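Putative hydroxymethylglutaryl-CoA synthase (Streptococcus mutans, PDB 3SQZ) probably catalyses the condensation of acetyl-CoA with acetoacetyl-CoA to give 3-hydroxy-3-methylglutaryl-CoA, and holds coenzyme A in a pocket of its thiolase fold. Local coordinates at residues Pro200-His206 with Thr351-Val355; Leu152-Leu157 with Leu205-Thr209; Lys41-Thr45 with Gly91-Ile96. All coordinates share one frame; numbering follows the deposited sequence.

Three contacts illustrate how distant pieces of a chain are gathered round one mixed sheet. From the N terminus, strand 37-45 comes first, and contact 3 closes a loop of 45 residues when the end of helix 85-94 comes back against it. Contact 2 opens later, on helix 147-161, and closes at residues 205-209. Contact 1 opens just before that closure, at 200-206, and ends 144 residues further on at 351-355, so the two loops follow one another, their segments sharing L205 and H206. Strands 37-45, 203-213 and 346-354 lie side by side; contact 1 joins the last two, while contacts 2 and 3 lay helices against the sheet. I202 packs on K41, linking contacts 1 and 3.

Contact 1 of 3, residues Pro200-His206 with Thr351-Val355; sequences PRILILH and TGTLV
V355 lays its CG2 methyl across the side chain of I204 at about a right angle, with CG2 of V355 3.6 Å from CG1 of I204. They sit where an antiparallel ladder in the central mixed sheet of the thiolase fold runs out, I204 within it and V355 just past its last pair; here strand 203-213 runs between strands 346-354 and 37-45. The ladder is a regular one: I204 and T353 form the hydrogen-bonded pair, exchanging N-H and C=O in both directions, while L203 with L354 and L205 with G352 are non-hydrogen-bonded pairs. Beyond it, V355 N donates to I202 O. On the other edge of strand 203-213, I202 and L203 both face I39, which makes a classic beta bulge at the point where the strand begins.

Each face of the ladder has its own apolar packing. On that of I204, V355 holds CG1 anti to its backbone N (chi1 178°), and both methyls reach the carbonyl oxygen of P200, CG1 of V355 at 3.5 Å and CG2 of V355 at 3.4 Å from P200 O. On the opposite face L203 swings CG anti to its own N (chi1 -166°) and lies over the backbone of G352, with CG of L203 3.9 Å from CA of G352. Because glycine has no side chain, the leucine can settle this close. CD1 of L203 reaches the carbonyl of T353, 3.6 Å from T353 C, and also meets CD2 of L354, 3.9 Å away; L324 of helix 315-326 extends this apolar face by packing on I202 and L354.

R201 turns outward instead, to a salt bridge with D40. Where the ladder finishes, one oxygen serves two partners: T351 O accepts the backbone N-H of H206 at 3.2 Å and is approached by a water 2.9 Å from the same O atom.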
ATOM      1  N   PRO A 200      12.858  -7.462 -15.308  1.00 12.30           N
ATOM      2  CA  PRO A 200      11.541  -6.874 -15.059  1.00 11.92           C
ATOM      3  C   PRO A 200      11.187  -5.807 -16.086  1.00 11.79           C
ATOM      4  O   PRO A 200      12.060  -5.111 -16.615  1.00 12.44           O
ATOM      5  CB  PRO A 200      11.721  -6.218 -13.695  1.00 12.51           C
ATOM      6  CG  PRO A 200      13.159  -5.854 -13.666  1.00 12.67           C
ATOM      7  CD  PRO A 200      13.858  -6.998 -14.329  1.00 12.92           C
ATOM      8  N   ARG A 201       9.891  -5.641 -16.322  1.00 10.82           N
ATOM      9  CA  ARG A 201       9.421  -4.688 -17.316  1.00 11.01           C
ATOM     10  C   ARG A 201       9.119  -3.292 -16.777  1.00 10.23           C
ATOM     11  O   ARG A 201       8.890  -2.386 -17.572  1.00 11.52           O
ATOM     12  CB  ARG A 201       8.229  -5.265 -18.080  1.00 11.73           C
ATOM     13  CG  ARG A 201       8.658  -6.331 -19.068  1.00 12.65           C
ATOM     14  CD  ARG A 201       7.504  -7.064 -19.698  1.00 13.54           C
ATOM     15  NE  ARG A 201       6.812  -7.888 -18.716  1.00 14.07           N
ATOM     16  CZ  ARG A 201       5.762  -8.649 -18.991  1.00 15.13           C
ATOM     17  NH1 ARG A 201       5.267  -8.688 -20.224  1.00 16.23           N
ATOM     18  NH2 ARG A 201       5.206  -9.368 -18.028  1.00 16.01           N
ATOM     19  N   ILE A 202       9.137  -3.107 -15.459  1.00 10.18           N
ATOM     20  CA  ILE A 202       8.864  -1.786 -14.894  1.00  9.90           C
ATOM     21  C   ILE A 202      10.064  -1.165 -14.183  1.00  9.85           C
ATOM     22  O   ILE A 202      10.562  -0.123 -14.615  1.00 10.51           O
ATOM     23  CB  ILE A 202       7.632  -1.768 -13.959  1.00 10.30           C
ATOM     24  CG1 ILE A 202       6.381  -2.222 -14.715  1.00 10.26           C
ATOM     25  CG2 ILE A 202       7.437  -0.373 -13.362  1.00 10.99           C
ATOM     26  CD1 ILE A 202       5.150  -2.344 -13.834  1.00 11.44           C
ATOM     27  N   LEU A 203      10.537  -1.799 -13.107  1.00 10.13           N
ATOM     28  CA  LEU A 203      11.525  -1.165 -12.247  1.00 10.51           C
ATOM     29  C   LEU A 203      12.594  -2.157 -11.818  1.00 10.42           C
ATOM     30  O   LEU A 203      12.302  -3.138 -11.128  1.00 11.51           O
ATOM     31  CB  LEU A 203      10.859  -0.564 -11.000  1.00 11.15           C
ATOM     32  CG  LEU A 203      11.701   0.415 -10.176  1.00 11.70           C
ATOM     33  CD1 LEU A 203      11.817   1.762 -10.883  1.00 12.01           C
ATOM     34  CD2 LEU A 203      11.136   0.588  -8.765  1.00 13.00           C
ATOM     35  N   ILE A 204      13.834  -1.886 -12.199  1.00 10.75           N
ATOM     36  CA  ILE A 204      14.965  -2.652 -11.698  1.00 11.93           C
ATOM     37  C   ILE A 204      15.264  -2.203 -10.277  1.00 11.88           C
ATOM     38  O   ILE A 204      15.399  -1.005 -10.017  1.00 13.05           O
ATOM     39  CB  ILE A 204      16.207  -2.402 -12.566  1.00 13.42           C
ATOM     40  CG1 ILE A 204      15.952  -2.881 -13.996  1.00 14.90           C
ATOM     41  CG2 ILE A 204      17.425  -3.103 -11.983  1.00 14.36           C
ATOM     42  CD1 ILE A 204      16.846  -2.230 -15.028  1.00 17.24           C
ATOM     43  N   LEU A 205      15.362  -3.158  -9.355  1.00 12.14           N
ATOM     44  CA  LEU A 205      15.658  -2.842  -7.962  1.00 13.05           C
ATOM     45  C   LEU A 205      17.154  -2.935  -7.714  1.00 14.43           C
ATOM     46  O   LEU A 205      17.824  -3.841  -8.207  1.00 16.45           O
ATOM     47  CB  LEU A 205      14.922  -3.800  -7.030  1.00 13.40           C
ATOM     48  CG  LEU A 205      13.400  -3.682  -7.036  1.00 13.99           C
ATOM     49  CD1 LEU A 205      12.772  -4.811  -6.233  1.00 14.91           C
ATOM     50  CD2 LEU A 205      12.974  -2.332  -6.494  1.00 15.21           C
ATOM     51  N   HIS A 206      17.686  -1.987  -6.953  1.00 15.42           N
ATOM     52  CA  HIS A 206      19.118  -1.973  -6.679  1.00 16.36           C
ATOM     53  C   HIS A 206      19.451  -2.448  -5.279  1.00 15.89           C
ATOM     54  O   HIS A 206      18.582  -2.550  -4.430  1.00 16.63           O
ATOM     55  CB  HIS A 206      19.678  -0.589  -6.957  1.00 17.87           C
ATOM     56  CG  HIS A 206      19.507  -0.181  -8.387  1.00 18.58           C
ATOM     57  ND1 HIS A 206      18.714   0.873  -8.781  1.00 19.98           N
ATOM     58  CD2 HIS A 206      19.989  -0.736  -9.522  1.00 18.76           C
ATOM     59  CE1 HIS A 206      18.740   0.972 -10.100  1.00 17.96           C
ATOM     60  NE2 HIS A 206      19.508   0.008 -10.572  1.00 20.21           N
ATOM     61  N   THR A 351      16.031   2.119  -3.876  1.00 11.37           N
ATOM     62  CA  THR A 351      15.949   2.787  -5.166  1.00 11.76           C
ATOM     63  C   THR A 351      15.703   1.798  -6.283  1.00 11.88           C
ATOM     64  O   THR A 351      15.903   0.588  -6.133  1.00 13.17           O
ATOM     65  CB  THR A 351      17.241   3.536  -5.505  1.00 13.23           C
ATOM     66  OG1 THR A 351      18.288   2.582  -5.717  1.00 15.52           O
ATOM     67  CG2 THR A 351      17.630   4.506  -4.399  1.00 15.10           C
ATOM     68  N   GLY A 352      15.306   2.332  -7.431  1.00 11.87           N
ATOM     69  CA  GLY A 352      15.120   1.524  -8.617  1.00 12.33           C
ATOM     70  C   GLY A 352      15.282   2.355  -9.873  1.00 11.87           C
ATOM     71  O   GLY A 352      15.272   3.588  -9.825  1.00 13.17           O
ATOM     72  N   THR A 353      15.425   1.673 -11.002  1.00 11.13           N
ATOM     73  CA  THR A 353      15.593   2.333 -12.295  1.00 11.69           C
ATOM     74  C   THR A 353      14.493   1.883 -13.244  1.00 10.62           C
ATOM     75  O   THR A 353      14.208   0.688 -13.363  1.00 11.15           O
ATOM     76  CB  THR A 353      16.964   1.997 -12.919  1.00 13.00           C
ATOM     77  OG1 THR A 353      17.994   2.544 -12.095  1.00 14.70           O
ATOM     78  CG2 THR A 353      17.087   2.593 -14.317  1.00 13.58           C
ATOM     79  N   LEU A 354      13.865   2.846 -13.912  1.00 10.49           N
ATOM     80  CA  LEU A 354      12.795   2.532 -14.857  1.00 10.84           C
ATOM     81  C   LEU A 354      13.303   1.834 -16.107  1.00 10.46           C
ATOM     82  O   LEU A 354      14.351   2.185 -16.653  1.00 11.52           O
ATOM     83  CB  LEU A 354      12.042   3.793 -15.251  1.00 11.66           C
ATOM     84  CG  LEU A 354      11.111   4.331 -14.171  1.00 12.40           C
ATOM     85  CD1 LEU A 354      10.598   5.713 -14.550  1.00 13.57           C
ATOM     86  CD2 LEU A 354       9.946   3.373 -13.934  1.00 12.79           C
ATOM     87  N   VAL A 355      12.519   0.872 -16.574  1.00 11.06           N
ATOM     88  CA  VAL A 355      12.842   0.065 -17.737  1.00 12.01           C
ATOM     89  C   VAL A 355      12.075   0.560 -18.960  1.00 11.51           C
ATOM     90  O   VAL A 355      10.892   0.886 -18.877  1.00 11.30           O
ATOM     91  CB  VAL A 355      12.471  -1.407 -17.454  1.00 12.98           C
ATOM     92  CG1 VAL A 355      12.732  -2.288 -18.658  1.00 14.08           C
ATOM     93  CG2 VAL A 355      13.247  -1.905 -16.242  1.00 13.44           C
TER
HETATM   94  O   HOH W   1      18.384   0.366  -3.842  1.00 18.87           O
HETATM   95  O   HOH W   2      15.963  -1.580  -4.233  1.00 20.06           O

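Contact 2 of 3, residues Leu152-Leu157 with Leu205-Thr209; sequences LNYAKL and LHDET
The flat carboxylate of D207 receives the ammonium group of K156 on the syn side of OD1, 24° out of the carboxylate plane, and the other flat group, the amide of N153, brings its ND2 to within 4.3 Å of the CG2 methyl of T209. The salt bridge is short, 2.7 Å from K156 NZ to D207 OD1, and lopsided, since OD2 of D207 stays 3.3 Å from the same nitrogen. A water also donates to OD1 of D207 and is weakly bonded to ND2 of N153, so that amide and carboxylate are linked through solvent. E160, one turn further along the helix, forms a second salt bridge with K156 NZ; with two carboxylates beside it, the lysine is expected to remain charged.

K156 reaches the aspartate by way of L205. Its CG is anti to the backbone N (chi1 -169°), and the bend at chi2 (-80°) carries the chain along L205, the two side chains running past each other in opposite directions, with CG of K156 4.1 Å from CB of L205. One turn earlier, the branch point of L152 sits on a methyl of the same leucine, CG of L152 lying 3.6 Å from CD1 of L205.

The contact thus grades from an apolar interior to a charged and hydrated margin. Its helix, 147-161, also turns Y154 and A155 onto strands 105-111, 137-141 and 166-175. Connecting the parallel strands 137-141 and 166-175, it is the helix of a beta-alpha-beta crossover, packed on the sheet as in the layered thiolase fold.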
ATOM      1  N   LEU A 152       9.644  -7.077  -0.537  1.00  9.88           N
ATOM      2  CA  LEU A 152      10.230  -6.825  -1.836  1.00 10.86           C
ATOM      3  C   LEU A 152      11.714  -7.158  -1.844  1.00 10.61           C
ATOM      4  O   LEU A 152      12.235  -7.697  -2.814  1.00 11.48           O
ATOM      5  CB  LEU A 152      10.015  -5.363  -2.211  1.00 13.19           C
ATOM      6  CG  LEU A 152      10.207  -4.967  -3.663  1.00 15.89           C
ATOM      7  CD1 LEU A 152       9.228  -5.742  -4.531  1.00 17.01           C
ATOM      8  CD2 LEU A 152       9.973  -3.478  -3.814  1.00 17.39           C
ATOM      9  N   ASN A 153      12.403  -6.813  -0.762  1.00 10.37           N
ATOM     10  CA  ASN A 153      13.824  -7.087  -0.684  1.00 11.25           C
ATOM     11  C   ASN A 153      14.127  -8.586  -0.680  1.00 10.85           C
ATOM     12  O   ASN A 153      15.014  -9.051  -1.388  1.00 11.62           O
ATOM     13  CB  ASN A 153      14.425  -6.407   0.537  1.00 12.42           C
ATOM     14  CG  ASN A 153      15.920  -6.537   0.583  1.00 14.32           C
ATOM     15  OD1 ASN A 153      16.464  -7.329   1.347  1.00 13.55           O
ATOM     16  ND2 ASN A 153      16.602  -5.767  -0.253  1.00 17.66           N
ATOM     17  N   TYR A 154      13.402  -9.339   0.141  1.00  9.97           N
ATOM     18  CA  TYR A 154      13.558 -10.787   0.144  1.00 10.26           C
ATOM     19  C   TYR A 154      13.228 -11.344  -1.250  1.00  9.80           C
ATOM     20  O   TYR A 154      13.958 -12.182  -1.778  1.00 10.52           O
ATOM     21  CB  TYR A 154      12.676 -11.398   1.231  1.00 10.43           C
ATOM     22  CG  TYR A 154      12.756 -12.906   1.417  1.00 10.09           C
ATOM     23  CD1 TYR A 154      13.798 -13.672   0.889  1.00 10.79           C
ATOM     24  CD2 TYR A 154      11.775 -13.560   2.154  1.00 10.37           C
ATOM     25  CE1 TYR A 154      13.840 -15.060   1.091  1.00 11.22           C
ATOM     26  CE2 TYR A 154      11.814 -14.932   2.363  1.00 10.93           C
ATOM     27  CZ  TYR A 154      12.837 -15.672   1.829  1.00 11.27           C
ATOM     28  OH  TYR A 154      12.851 -17.039   2.047  1.00 12.35           O
ATOM     29  N   ALA A 155      12.143 -10.864  -1.851  1.00  9.99           N
ATOM     30  CA  ALA A 155      11.768 -11.308  -3.188  1.00 10.60           C
ATOM     31  C   ALA A 155      12.920 -11.126  -4.177  1.00 10.71           C
ATOM     32  O   ALA A 155      13.233 -12.026  -4.965  1.00 11.31           O
ATOM     33  CB  ALA A 155      10.544 -10.546  -3.668  1.00 11.07           C
ATOM     34  N   LYS A 156      13.533  -9.945  -4.138  1.00 11.04           N
ATOM     35  CA  LYS A 156      14.609  -9.612  -5.054  1.00 12.40           C
ATOM     36  C   LYS A 156      15.794 -10.564  -4.876  1.00 12.01           C
ATOM     37  O   LYS A 156      16.349 -11.068  -5.851  1.00 12.77           O
ATOM     38  CB  LYS A 156      15.027  -8.156  -4.820  1.00 14.27           C
ATOM     39  CG  LYS A 156      15.948  -7.565  -5.862  1.00 16.97           C
ATOM     40  CD  LYS A 156      17.385  -7.968  -5.657  1.00 19.79           C
ATOM     41  CE  LYS A 156      18.277  -7.232  -6.641  1.00 21.46           C
ATOM     42  NZ  LYS A 156      19.712  -7.540  -6.434  1.00 22.23           N
ATOM     43  N   LEU A 157      16.182 -10.809  -3.627  1.00 11.69           N
ATOM     44  CA  LEU A 157      17.310 -11.696  -3.368  1.00 11.93           C
ATOM     45  C   LEU A 157      17.018 -13.140  -3.751  1.00 11.98           C
ATOM     46  O   LEU A 157      17.892 -13.853  -4.242  1.00 12.52           O
ATOM     47  CB  LEU A 157      17.726 -11.627  -1.904  1.00 13.02           C
ATOM     48  CG  LEU A 157      18.209 -10.253  -1.455  1.00 15.11           C
ATOM     49  CD1 LEU A 157      18.584 -10.281   0.017  1.00 16.57           C
ATOM     50  CD2 LEU A 157      19.370  -9.766  -2.319  1.00 16.96           C
ATOM     51  N   LEU A 205      15.362  -3.158  -9.355  1.00 12.14           N
ATOM     52  CA  LEU A 205      15.658  -2.842  -7.962  1.00 13.05           C
ATOM     53  C   LEU A 205      17.154  -2.935  -7.714  1.00 14.43           C
ATOM     54  O   LEU A 205      17.824  -3.841  -8.207  1.00 16.45           O
ATOM     55  CB  LEU A 205      14.922  -3.800  -7.030  1.00 13.40           C
ATOM     56  CG  LEU A 205      13.400  -3.682  -7.036  1.00 13.99           C
ATOM     57  CD1 LEU A 205      12.772  -4.811  -6.233  1.00 14.91           C
ATOM     58  CD2 LEU A 205      12.974  -2.332  -6.494  1.00 15.21           C
ATOM     59  N   HIS A 206      17.686  -1.987  -6.953  1.00 15.42           N
ATOM     60  CA  HIS A 206      19.118  -1.973  -6.679  1.00 16.36           C
ATOM     61  C   HIS A 206      19.451  -2.448  -5.279  1.00 15.89           C
ATOM     62  O   HIS A 206      18.582  -2.550  -4.430  1.00 16.63           O
ATOM     63  CB  HIS A 206      19.678  -0.589  -6.957  1.00 17.87           C
ATOM     64  CG  HIS A 206      19.507  -0.181  -8.387  1.00 18.58           C
ATOM     65  ND1 HIS A 206      18.714   0.873  -8.781  1.00 19.98           N
ATOM     66  CD2 HIS A 206      19.989  -0.736  -9.522  1.00 18.76           C
ATOM     67  CE1 HIS A 206      18.740   0.972 -10.100  1.00 17.96           C
ATOM     68  NE2 HIS A 206      19.508   0.008 -10.572  1.00 20.21           N
ATOM     69  N   ASP A 207      20.724  -2.748  -5.048  1.00 15.85           N
ATOM     70  CA  ASP A 207      21.136  -3.364  -3.792  1.00 16.63           C
ATOM     71  C   ASP A 207      21.532  -2.384  -2.703  1.00 15.72           C
ATOM     72  O   ASP A 207      21.796  -2.790  -1.574  1.00 18.46           O
ATOM     73  CB  ASP A 207      22.276  -4.348  -4.024  1.00 18.74           C
ATOM     74  CG  ASP A 207      21.815  -5.603  -4.720  1.00 21.17           C
ATOM     75  OD1 ASP A 207      20.750  -6.145  -4.337  1.00 21.99           O
ATOM     76  OD2 ASP A 207      22.511  -6.041  -5.655  1.00 22.61           O
ATOM     77  N   GLU A 208      21.585  -1.100  -3.037  1.00 13.77           N
ATOM     78  CA  GLU A 208      21.947  -0.084  -2.063  1.00 14.37           C
ATOM     79  C   GLU A 208      20.713   0.292  -1.253  1.00 13.28           C
ATOM     80  O   GLU A 208      19.856   1.048  -1.715  1.00 13.53           O
ATOM     81  CB  GLU A 208      22.532   1.140  -2.770  1.00 16.25           C
ATOM     82  CG  GLU A 208      23.881   0.894  -3.459  1.00 18.55           C
ATOM     83  CD  GLU A 208      23.780   0.203  -4.813  1.00 22.26           C
ATOM     84  OE1 GLU A 208      22.676   0.139  -5.393  1.00 22.79           O
ATOM     85  OE2 GLU A 208      24.826  -0.267  -5.306  1.00 25.12           O
ATOM     86  N   THR A 209      20.614  -0.255  -0.048  1.00 12.94           N
ATOM     87  CA  THR A 209      19.466  -0.026   0.814  1.00 13.13           C
ATOM     88  C   THR A 209      19.965   0.358   2.196  1.00 12.53           C
ATOM     89  O   THR A 209      21.068  -0.015   2.576  1.00 13.72           O
ATOM     90  CB  THR A 209      18.593  -1.296   0.935  1.00 15.06           C
ATOM     91  OG1 THR A 209      19.365  -2.355   1.515  1.00 17.05           O
ATOM     92  CG2 THR A 209      18.095  -1.740  -0.428  1.00 16.22           C
TER
HETATM   93  O   HOH W   3      19.944  -4.915   0.320  1.00 23.58           O
HETATM   94  O   HOH W   4      19.105  -5.848  -2.079  1.00 33.44           O

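Contact 3 of 3, residues Lys41-Thr45 with Gly91-Ile96; sequences KIGFT and GSANEI
This is a buried strand-to-helix contact in the layered core of the thiolase fold: strand 37-45, an inner strand of the central sheet, meets the C-terminal end of helix 85-94 and the residues that follow it. K41 and T45 point toward the 91-96 segment, with G43 between them offering bare backbone, whereas I42 and F44 point away from it, toward L318 and L321 of helix 315-326, so the strand is covered by a helix on both faces.

The close fit depends on G43. Without a side chain there, the backbone of the helix can come down on the strand, and S92 O lies 3.6 Å from CA of G43. I96 packs alongside. With its CG1 between the backbone N and the carbonyl carbon (chi1 55°), I96 turns CG2 to the strand backbone, 3.5 Å from O of I42 and 3.6 Å from N of G43. CB of I96 also packs against CB of K41. S92 anchors the helix differently: hydrogen bonds to A89 O in the preceding turn and to S191 OG on the neighbouring strand fix the rotation of its hydroxyl. CB of S92 lies 3.8 Å from N of T45.

K41 ties down the chain where it leaves the helix. Its side chain bends at chi3 (-72°) and delivers NZ to the carbonyl oxygen of I96 at 2.8 Å, nearly along the C=O axis (162°). The same NZ has a salt bridge to D101, so one ammonium group is bonded both to a carboxylate and to a backbone carbonyl.

At the other end E95 folds back over the strand, its OE1 also held by Q363. A single water completes the link, accepting from F44 N at 2.9 Å and donating to E95 OE1 at 2.7 Å.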
ATOM      1  N   LYS A  41       5.444  -6.296 -12.853  1.00 10.27           N
ATOM      2  CA  LYS A  41       4.058  -5.856 -12.967  1.00 10.55           C
ATOM      3  C   LYS A  41       3.572  -5.385 -11.609  1.00 10.16           C
ATOM      4  O   LYS A  41       4.019  -5.900 -10.576  1.00 10.39           O
ATOM      5  CB  LYS A  41       3.157  -6.975 -13.510  1.00 12.99           C
ATOM      6  CG  LYS A  41       3.438  -7.291 -14.988  1.00 15.07           C
ATOM      7  CD  LYS A  41       2.495  -8.327 -15.583  1.00 15.45           C
ATOM      8  CE  LYS A  41       2.787  -9.718 -15.037  1.00 15.52           C
ATOM      9  NZ  LYS A  41       2.118 -10.799 -15.842  1.00 14.58           N
ATOM     10  N   ILE A  42       2.670  -4.404 -11.621  1.00  9.98           N
ATOM     11  CA  ILE A  42       2.017  -3.888 -10.425  1.00  9.82           C
ATOM     12  C   ILE A  42       0.508  -3.930 -10.623  1.00  9.95           C
ATOM     13  O   ILE A  42      -0.001  -3.403 -11.615  1.00 11.22           O
ATOM     14  CB  ILE A  42       2.429  -2.428 -10.113  1.00 10.21           C
ATOM     15  CG1 ILE A  42       3.948  -2.282 -10.008  1.00 11.19           C
ATOM     16  CG2 ILE A  42       1.752  -1.949  -8.846  1.00 11.14           C
ATOM     17  CD1 ILE A  42       4.434  -0.842  -9.951  1.00 12.89           C
ATOM     18  N   GLY A  43      -0.191  -4.576  -9.692  1.00  9.31           N
ATOM     19  CA  GLY A  43      -1.640  -4.599  -9.692  1.00  9.79           C
ATOM     20  C   GLY A  43      -2.162  -3.832  -8.496  1.00  9.21           C
ATOM     21  O   GLY A  43      -1.478  -3.722  -7.470  1.00  9.35           O
ATOM     22  N   PHE A  44      -3.368  -3.291  -8.624  1.00  9.43           N
ATOM     23  CA  PHE A  44      -4.000  -2.601  -7.515  1.00 10.10           C
ATOM     24  C   PHE A  44      -5.484  -2.878  -7.491  1.00  9.74           C
ATOM     25  O   PHE A  44      -6.147  -2.818  -8.524  1.00 10.60           O
ATOM     26  CB  PHE A  44      -3.791  -1.082  -7.592  1.00 10.25           C
ATOM     27  CG  PHE A  44      -4.467  -0.341  -6.474  1.00 10.31           C
ATOM     28  CD1 PHE A  44      -4.015  -0.487  -5.170  1.00 10.60           C
ATOM     29  CD2 PHE A  44      -5.570   0.468  -6.710  1.00 10.87           C
ATOM     30  CE1 PHE A  44      -4.641   0.167  -4.125  1.00 11.35           C
ATOM     31  CE2 PHE A  44      -6.195   1.126  -5.667  1.00 11.51           C
ATOM     32  CZ  PHE A  44      -5.733   0.976  -4.374  1.00 11.29           C
ATOM     33  N   THR A  45      -6.009  -3.167  -6.312  1.00  9.61           N
ATOM     34  CA  THR A  45      -7.448  -3.329  -6.080  0.63 10.58           C
ATOM     35  C   THR A  45      -7.832  -2.506  -4.851  1.00 10.97           C
ATOM     36  O   THR A  45      -7.119  -2.551  -3.852  1.00 12.46           O
ATOM     37  CB  THR A  45      -7.830  -4.832  -5.845  0.63 11.97           C
ATOM     38  OG1 THR A  45      -7.572  -5.592  -7.034  0.63 12.21           O
ATOM     39  CG2 THR A  45      -9.304  -5.001  -5.456  0.63 13.11           C
ATOM     40  N   GLY A  91      -7.524 -10.002  -5.278  1.00 10.05           N
ATOM     41  CA  GLY A  91      -7.969  -9.155  -6.371  1.00  9.99           C
ATOM     42  C   GLY A  91      -6.811  -8.431  -7.034  1.00  9.89           C
ATOM     43  O   GLY A  91      -6.731  -8.358  -8.263  1.00 11.02           O
ATOM     44  N   SER A  92      -5.895  -7.897  -6.232  1.00  9.52           N
ATOM     45  CA  SER A  92      -4.790  -7.136  -6.805  1.00 10.04           C
ATOM     46  C   SER A  92      -3.877  -8.038  -7.635  1.00  9.92           C
ATOM     47  O   SER A  92      -3.373  -7.629  -8.676  1.00 11.62           O
ATOM     48  CB  SER A  92      -4.022  -6.357  -5.724  1.00 10.35           C
ATOM     49  OG  SER A  92      -3.324  -7.195  -4.813  1.00  9.98           O
ATOM     50  N   ALA A  93      -3.682  -9.275  -7.192  1.00 10.83           N
ATOM     51  CA  ALA A  93      -2.880 -10.219  -7.955  1.00 11.67           C
ATOM     52  C   ALA A  93      -3.612 -10.671  -9.225  1.00 10.63           C
ATOM     53  O   ALA A  93      -3.004 -10.870 -10.277  1.00 11.13           O
ATOM     54  CB  ALA A  93      -2.530 -11.411  -7.097  1.00 13.05           C
ATOM     55  N   ASN A  94      -4.925 -10.833  -9.120  1.00 10.62           N
ATOM     56  CA  ASN A  94      -5.723 -11.255 -10.260  1.00 11.08           C
ATOM     57  C   ASN A  94      -5.630 -10.250 -11.408  1.00 11.35           C
ATOM     58  O   ASN A  94      -5.782 -10.615 -12.568  1.00 12.79           O
ATOM     59  CB  ASN A  94      -7.169 -11.438  -9.809  1.00 12.76           C
ATOM     60  CG  ASN A  94      -8.044 -12.038 -10.875  1.00 15.23           C
ATOM     61  OD1 ASN A  94      -7.822 -13.158 -11.331  1.00 18.25           O
ATOM     62  ND2 ASN A  94      -9.064 -11.301 -11.265  1.00 16.39           N
ATOM     63  N   GLU A  95      -5.360  -8.987 -11.072  1.00 11.64           N
ATOM     64  CA  GLU A  95      -5.179  -7.931 -12.062  1.00 13.14           C
ATOM     65  C   GLU A  95      -3.998  -8.195 -12.995  1.00 12.88           C
ATOM     66  O   GLU A  95      -4.004  -7.728 -14.135  1.00 14.69           O
ATOM     67  CB  GLU A  95      -4.960  -6.579 -11.364  1.00 13.72           C
ATOM     68  CG  GLU A  95      -6.166  -5.997 -10.643  1.00 15.04           C
ATOM     69  CD  GLU A  95      -7.108  -5.247 -11.578  1.00 16.42           C
ATOM     70  OE1 GLU A  95      -6.651  -4.335 -12.299  1.00 14.95           O
ATOM     71  OE2 GLU A  95      -8.313  -5.555 -11.575  1.00 21.45           O
ATOM     72  N   ILE A  96      -2.976  -8.906 -12.515  1.00 12.00           N
ATOM     73  CA  ILE A  96      -1.711  -8.979 -13.245  1.00 12.39           C
ATOM     74  C   ILE A  96      -1.189 -10.376 -13.593  1.00 12.30           C
ATOM     75  O   ILE A  96      -0.361 -10.502 -14.483  1.00 14.03           O
ATOM     76  CB  ILE A  96      -0.582  -8.207 -12.510  1.00 12.29           C
ATOM     77  CG1 ILE A  96      -0.427  -8.698 -11.065  1.00 12.93           C
ATOM     78  CG2 ILE A  96      -0.853  -6.709 -12.559  1.00 14.12           C
ATOM     79  CD1 ILE A  96       0.882  -8.282 -10.401  1.00 12.91           C
TER
HETATM   80  O   HOH W   5      -4.347  -3.163 -11.366  1.00 11.15           O